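PDB 4GO3: putative gamma-hydroxymuconic semialdehyde dehydrogenase, which probably oxidises gamma-hydroxymuconic semialdehyde to the corresponding acid using a nicotinamide adenine dinucleotide cofactor, as an aldehyde dehydrogenase family member. Local coordinates for residues T105-R110 / V441-P446; A253-E258 / H422-A427. The protein carries 2 engineered substitutions. One frame throughout, in Å; residues are numbered along the deposited sequence.

Interaction 1 of 2, residues T105-R110 / V441-P446; sequences TAACFR and VSPGSP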
loop_
_atom_site.group_PDB
_atom_site.type_symbol
_atom_site.label_atom_id
_atom_site.label_comp_id
_atom_site.label_asym_id
_atom_site.label_seq_id
_atom_site.Cartn_x
_atom_site.Cartn_y
_atom_site.Cartn_z
ATOM N N THR A 105 9.067 19.470 -13.964
ATOM C CA THR A 105 7.858 19.783 -13.222
ATOM C C THR A 105 6.643 19.958 -14.101
ATOM O O THR A 105 5.555 19.627 -13.716
ATOM C CB THR A 105 7.999 21.075 -12.468
ATOM O OG1 THR A 105 8.968 20.909 -11.453
ATOM C CG2 THR A 105 6.727 21.434 -11.840
ATOM N N ALA A 106 6.816 20.523 -15.275
ATOM C CA ALA A 106 5.709 20.731 -16.166
ATOM C C ALA A 106 5.419 19.436 -16.873
ATOM O O ALA A 106 4.290 19.011 -16.977
ATOM C CB ALA A 106 6.054 21.791 -17.154
ATOM N N ALA A 107 6.464 18.805 -17.358
ATOM C CA ALA A 107 6.317 17.543 -18.032
ATOM C C ALA A 107 5.415 16.615 -17.251
ATOM O O ALA A 107 4.524 16.011 -17.810
ATOM C CB ALA A 107 7.671 16.911 -18.224
ATOM N N CYS A 108 5.675 16.493 -15.956
ATOM C CA CYS A 108 4.943 15.596 -15.074
ATOM C C CYS A 108 3.518 16.049 -14.806
ATOM O O CYS A 108 2.626 15.251 -14.674
ATOM C CB CYS A 108 5.688 15.432 -13.758
ATOM S SG CYS A 108 4.936 14.303 -12.674
ATOM N N PHE A 109 3.302 17.340 -14.724
ATOM C CA PHE A 109 1.969 17.846 -14.564
ATOM C C PHE A 109 1.249 17.683 -15.872
ATOM O O PHE A 109 0.077 17.424 -15.893
ATOM C CB PHE A 109 1.993 19.302 -14.118
ATOM C CG PHE A 109 1.921 19.474 -12.634
ATOM C CD1 PHE A 109 0.952 18.841 -11.908
ATOM C CD2 PHE A 109 2.827 20.252 -11.966
ATOM C CE1 PHE A 109 0.894 18.994 -10.570
ATOM C CE2 PHE A 109 2.753 20.402 -10.632
ATOM C CZ PHE A 109 1.793 19.775 -9.938
ATOM N N ARG A 110 1.942 17.815 -16.982
ATOM C CA ARG A 110 1.290 17.572 -18.252
ATOM C C ARG A 110 0.876 16.121 -18.327
ATOM O O ARG A 110 -0.240 15.794 -18.709
ATOM C CB ARG A 110 2.221 17.881 -19.411
ATOM C CG ARG A 110 1.512 18.045 -20.726
ATOM C CD ARG A 110 2.417 18.588 -21.800
ATOM N NE ARG A 110 3.310 19.630 -21.309
ATOM C CZ ARG A 110 2.982 20.907 -21.214
ATOM N NH1 ARG A 110 3.858 21.775 -20.755
ATOM N NH2 ARG A 110 1.779 21.317 -21.573
ATOM N N VAL A 441 14.434 9.613 -15.625
ATOM C CA VAL A 441 13.093 9.544 -15.079
ATOM C C VAL A 441 12.097 10.083 -16.087
ATOM O O VAL A 441 12.356 11.063 -16.775
ATOM C CB VAL A 441 12.993 10.394 -13.806
ATOM C CG1 VAL A 441 11.562 10.444 -13.336
ATOM C CG2 VAL A 441 13.883 9.827 -12.740
ATOM N N SER A 442 10.950 9.430 -16.165
ATOM C CA SER A 442 9.885 9.816 -17.076
ATOM C C SER A 442 8.552 9.787 -16.320
ATOM O O SER A 442 8.333 8.952 -15.448
ATOM C CB SER A 442 9.848 8.839 -18.269
ATOM O OG SER A 442 9.247 9.410 -19.428
ATOM N N PRO A 443 7.650 10.700 -16.664
ATOM C CA PRO A 443 6.383 10.830 -15.945
ATOM C C PRO A 443 5.526 9.566 -16.022
ATOM O O PRO A 443 4.618 9.390 -15.216
ATOM C CB PRO A 443 5.686 11.986 -16.668
ATOM C CG PRO A 443 6.759 12.687 -17.425
ATOM C CD PRO A 443 7.761 11.642 -17.788
ATOM N N GLY A 444 5.814 8.697 -16.979
ATOM C CA GLY A 444 5.041 7.481 -17.124
ATOM C C GLY A 444 5.786 6.271 -16.596
ATOM O O GLY A 444 5.224 5.174 -16.522
ATOM N N SER A 445 7.054 6.457 -16.234
ATOM C CA SER A 445 7.869 5.345 -15.756
ATOM C C SER A 445 7.876 5.297 -14.239
ATOM O O SER A 445 8.477 6.151 -13.607
ATOM C CB SER A 445 9.298 5.478 -16.271
ATOM O OG SER A 445 10.121 4.416 -15.831
ATOM N N PRO A 446 7.232 4.275 -13.653
ATOM C CA PRO A 446 7.058 4.157 -12.202
ATOM C C PRO A 446 8.362 4.364 -11.461
ATOM O O PRO A 446 9.382 3.778 -11.811
ATOM C CB PRO A 446 6.604 2.716 -12.019
ATOM C CG PRO A 446 6.007 2.362 -13.290
ATOM C CD PRO A 446 6.808 3.054 -14.342
#
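Pro443 abuts the backbone of helix 94-113 at Ala107 and Cys108, the proline ring being the one part of 441-446 to touch residues 105-110. It occupies the second position of a type I beta turn, Ser442 to Ser445, so this is a turn corner packed against a helix. CB of Pro443 lies 4.0 Å from CA of Cys108. CG of Pro443 is 4.0 Å from the carbonyl O of Ala107. The same CG of Pro443 stands 4.4 Å from CB of Ala107. CB and CG thus bear on two successive helix residues, and no hydrogen bond joins the segments. The backbones approach accordingly: CA of Pro443 and CA of Cys108 are 5.1 Å apart.

Cys108 contributes mainly backbone. Its SG stands anti to the backbone N (chi1 -177°), and the side chain instead packs on Ser156 of helix 151-164 and on Met459. On the helix side away from the proline, Phe109 packs on Leu68 and Leu71 of helix 61-77, and Arg110 forms salt bridges with Asp73 and Glu76 of the same helix. The turn belongs to the loop leading from strand 432-435 to strand 454-455, and so links the two large sheets of the aldehyde dehydrogenase fold. A backbone bond between Pro443 and Gly460 ties it down within the chain. The same loop reaches the dimer partner, since Ser442 and Ser445 pack on Trp474 of the second subunit. Inside the turn, the N of Ser445 donates a hydrogen bond to the O of Ser442 at 2.9 Å.

Interaction 2 of 2, residues A253-E258 / H422-A427; sequences ANIVFE and HKMANA. Engineered in segment 422-427: Asn426 (natural residue Ser).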
loop_
_atom_site.group_PDB
_atom_site.type_symbol
_atom_site.label_atom_id
_atom_site.label_comp_id
_atom_site.label_asym_id
_atom_site.label_seq_id
_atom_site.Cartn_x
_atom_site.Cartn_y
_atom_site.Cartn_z
ATOM N N ALA A 253 23.745 2.109 -6.507
ATOM C CA ALA A 253 24.854 1.431 -7.127
ATOM C C ALA A 253 25.006 1.935 -8.563
ATOM O O ALA A 253 24.025 2.047 -9.308
ATOM C CB ALA A 253 24.650 -0.052 -7.094
ATOM N N ASN A 254 26.227 2.297 -8.928
ATOM C CA ASN A 254 26.559 2.599 -10.302
ATOM C C ASN A 254 27.702 1.715 -10.689
ATOM O O ASN A 254 28.846 2.003 -10.401
ATOM C CB ASN A 254 26.938 4.056 -10.497
ATOM C CG ASN A 254 26.770 4.515 -11.934
ATOM O OD1 ASN A 254 26.833 3.729 -12.864
ATOM N ND2 ASN A 254 26.562 5.798 -12.115
ATOM N N ILE A 255 27.367 0.611 -11.333
ATOM C CA ILE A 255 28.336 -0.406 -11.667
ATOM C C ILE A 255 28.944 -0.128 -13.017
ATOM O O ILE A 255 28.247 0.178 -13.977
ATOM C CB ILE A 255 27.691 -1.785 -11.686
ATOM C CG1 ILE A 255 26.947 -2.022 -10.376
ATOM C CG2 ILE A 255 28.755 -2.867 -11.911
ATOM C CD1 ILE A 255 26.163 -3.280 -10.351
ATOM N N VAL A 256 30.265 -0.215 -13.088
ATOM C CA VAL A 256 30.947 -0.061 -14.373
ATOM C C VAL A 256 31.779 -1.286 -14.713
ATOM O O VAL A 256 32.818 -1.543 -14.104
ATOM C CB VAL A 256 31.821 1.189 -14.404
ATOM C CG1 VAL A 256 32.483 1.317 -15.741
ATOM C CG2 VAL A 256 30.962 2.396 -14.122
ATOM N N PHE A 257 31.321 -2.010 -15.717
ATOM C CA PHE A 257 31.967 -3.220 -16.152
ATOM C C PHE A 257 33.071 -2.957 -17.143
ATOM O O PHE A 257 33.135 -1.911 -17.739
ATOM C CB PHE A 257 30.939 -4.145 -16.765
ATOM C CG PHE A 257 30.011 -4.741 -15.778
ATOM C CD1 PHE A 257 30.408 -5.780 -14.981
ATOM C CD2 PHE A 257 28.734 -4.266 -15.650
ATOM C CE1 PHE A 257 29.555 -6.320 -14.084
ATOM C CE2 PHE A 257 27.874 -4.810 -14.750
ATOM C CZ PHE A 257 28.279 -5.834 -13.973
ATOM N N GLU A 258 33.933 -3.940 -17.315
ATOM C CA GLU A 258 35.145 -3.803 -18.108
ATOM C C GLU A 258 34.942 -3.376 -19.563
ATOM O O GLU A 258 35.779 -2.695 -20.139
ATOM C CB GLU A 258 35.978 -5.087 -18.025
ATOM C CG GLU A 258 35.319 -6.336 -18.574
ATOM C CD GLU A 258 34.100 -6.789 -17.794
ATOM O OE1 GLU A 258 34.154 -6.957 -16.568
ATOM O OE2 GLU A 258 33.065 -7.006 -18.430
ATOM N N HIS A 422 20.909 -7.410 -18.668
ATOM C CA HIS A 422 19.614 -7.832 -18.157
ATOM C C HIS A 422 19.736 -8.703 -16.923
ATOM O O HIS A 422 18.973 -8.533 -15.972
ATOM C CB HIS A 422 18.801 -8.520 -19.243
ATOM C CG HIS A 422 18.463 -7.615 -20.378
ATOM N ND1 HIS A 422 17.600 -6.546 -20.242
ATOM C CD2 HIS A 422 18.887 -7.596 -21.664
ATOM C CE1 HIS A 422 17.500 -5.914 -21.400
ATOM N NE2 HIS A 422 18.275 -6.529 -22.278
ATOM N N LYS A 423 20.726 -9.557 -16.903
ATOM C CA LYS A 423 20.898 -10.395 -15.778
ATOM C C LYS A 423 21.039 -9.595 -14.551
ATOM O O LYS A 423 20.436 -9.872 -13.566
ATOM C CB LYS A 423 22.097 -11.233 -15.943
ATOM C CG LYS A 423 22.146 -12.188 -14.847
ATOM C CD LYS A 423 22.598 -13.526 -15.260
ATOM C CE LYS A 423 23.802 -13.972 -14.485
ATOM N NZ LYS A 423 24.865 -14.395 -15.421
ATOM N N MET A 424 21.834 -8.546 -14.646
ATOM C CA MET A 424 22.113 -7.708 -13.508
ATOM C C MET A 424 20.942 -6.832 -13.123
ATOM O O MET A 424 20.608 -6.745 -11.967
ATOM C CB MET A 424 23.358 -6.884 -13.776
ATOM C CG MET A 424 24.581 -7.722 -13.997
ATOM S SD MET A 424 25.397 -8.131 -12.467
ATOM C CE MET A 424 25.409 -6.541 -11.695
ATOM N N ALA A 425 20.305 -6.199 -14.091
ATOM C CA ALA A 425 19.099 -5.426 -13.836
ATOM C C ALA A 425 18.002 -6.257 -13.144
ATOM O O ALA A 425 17.331 -5.764 -12.253
ATOM C CB ALA A 425 18.589 -4.844 -15.114
ATOM N N ASN A 426 17.893 -7.513 -13.530
ATOM C CA ASN A 426 16.901 -8.429 -13.036
ATOM C C ASN A 426 17.268 -8.938 -11.656
ATOM O O ASN A 426 16.418 -9.378 -10.909
ATOM C CB ASN A 426 16.768 -9.557 -14.063
ATOM C CG ASN A 426 16.097 -10.781 -13.530
ATOM O OD1 ASN A 426 14.896 -10.809 -13.345
ATOM N ND2 ASN A 426 16.869 -11.826 -13.326
ATOM N N ALA A 427 18.537 -8.837 -11.308
ATOM C CA ALA A 427 19.050 -9.374 -10.060
ATOM C C ALA A 427 19.294 -8.317 -8.992
ATOM O O ALA A 427 19.452 -8.662 -7.819
ATOM C CB ALA A 427 20.319 -10.174 -10.312
#
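The Phe257 ring has Ile255 CG2 over one face, 3.5 Å above the ring plane and displaced toward the rim, while Met424 CE comes up to its edge, close to that plane. This edge approach is a Met-aromatic contact: SD of Met424 lies 5.3 Å from the centroid of the Phe257 ring, along a line 75° off the ring normal. The touching corner is CZ of Phe257, 3.7 Å from CE of Met424 and 4.0 Å from SD of Met424. The methyl end has a second neighbour in Ile255, whose CD1 is 3.6 Å from CE of Met424. One thioether end therefore meets both Ile255 and Phe257, and no hydrogen bond crosses between the segments.

The methionine gets there by folding. Its chain bends at both chi2 (-87°) and chi3 (-47°), bringing the terminal methyl within touch of the isoleucine tip as well as the ring. Ile255 and Phe257 stand two positions apart, their CB atoms directed toward the helix from the same side of the chain, and this also explains why one can lie on the other's ring face. Phe257 has further partners in Arg420, through a cation-pi contact, and in Phe392, whose ring it meets nearly at right angles.

Strand 253-256 is an inner strand of the seven-stranded sheet, hydrogen-bonded to 286-290 on one side and to 411-414 on the other. Helix 418-427 belongs to the beta-alpha-beta crossover from strand 411-414 to its parallel neighbour 432-435, and covers one face of the sheet beside helix 395-403. Leu413 of strand 411-414 touches all three contact residues, lying under the junction of helix and sheet.

In the fold
Interaction 2 is nested along the chain within the loop closed by interaction 1, yet the two do not touch: their centres are 25 Å apart and their nearest atoms about 12 Å. Interaction 1 is the more central, about 12 Å from the centre of the chain against about 23 Å, although interaction 2 is the more fully buried. Strand 432-435 connects them, since helix 418-427 precedes it and the 441-446 loop follows it. Interaction 1 is nearer the cofactor region, the side chain of Cys108 being about 12 Å from that of the NAD(+)-binding Val146; interaction 2 lies away from the known sites. Both border the second subunit, through Ser445 and His422 among others.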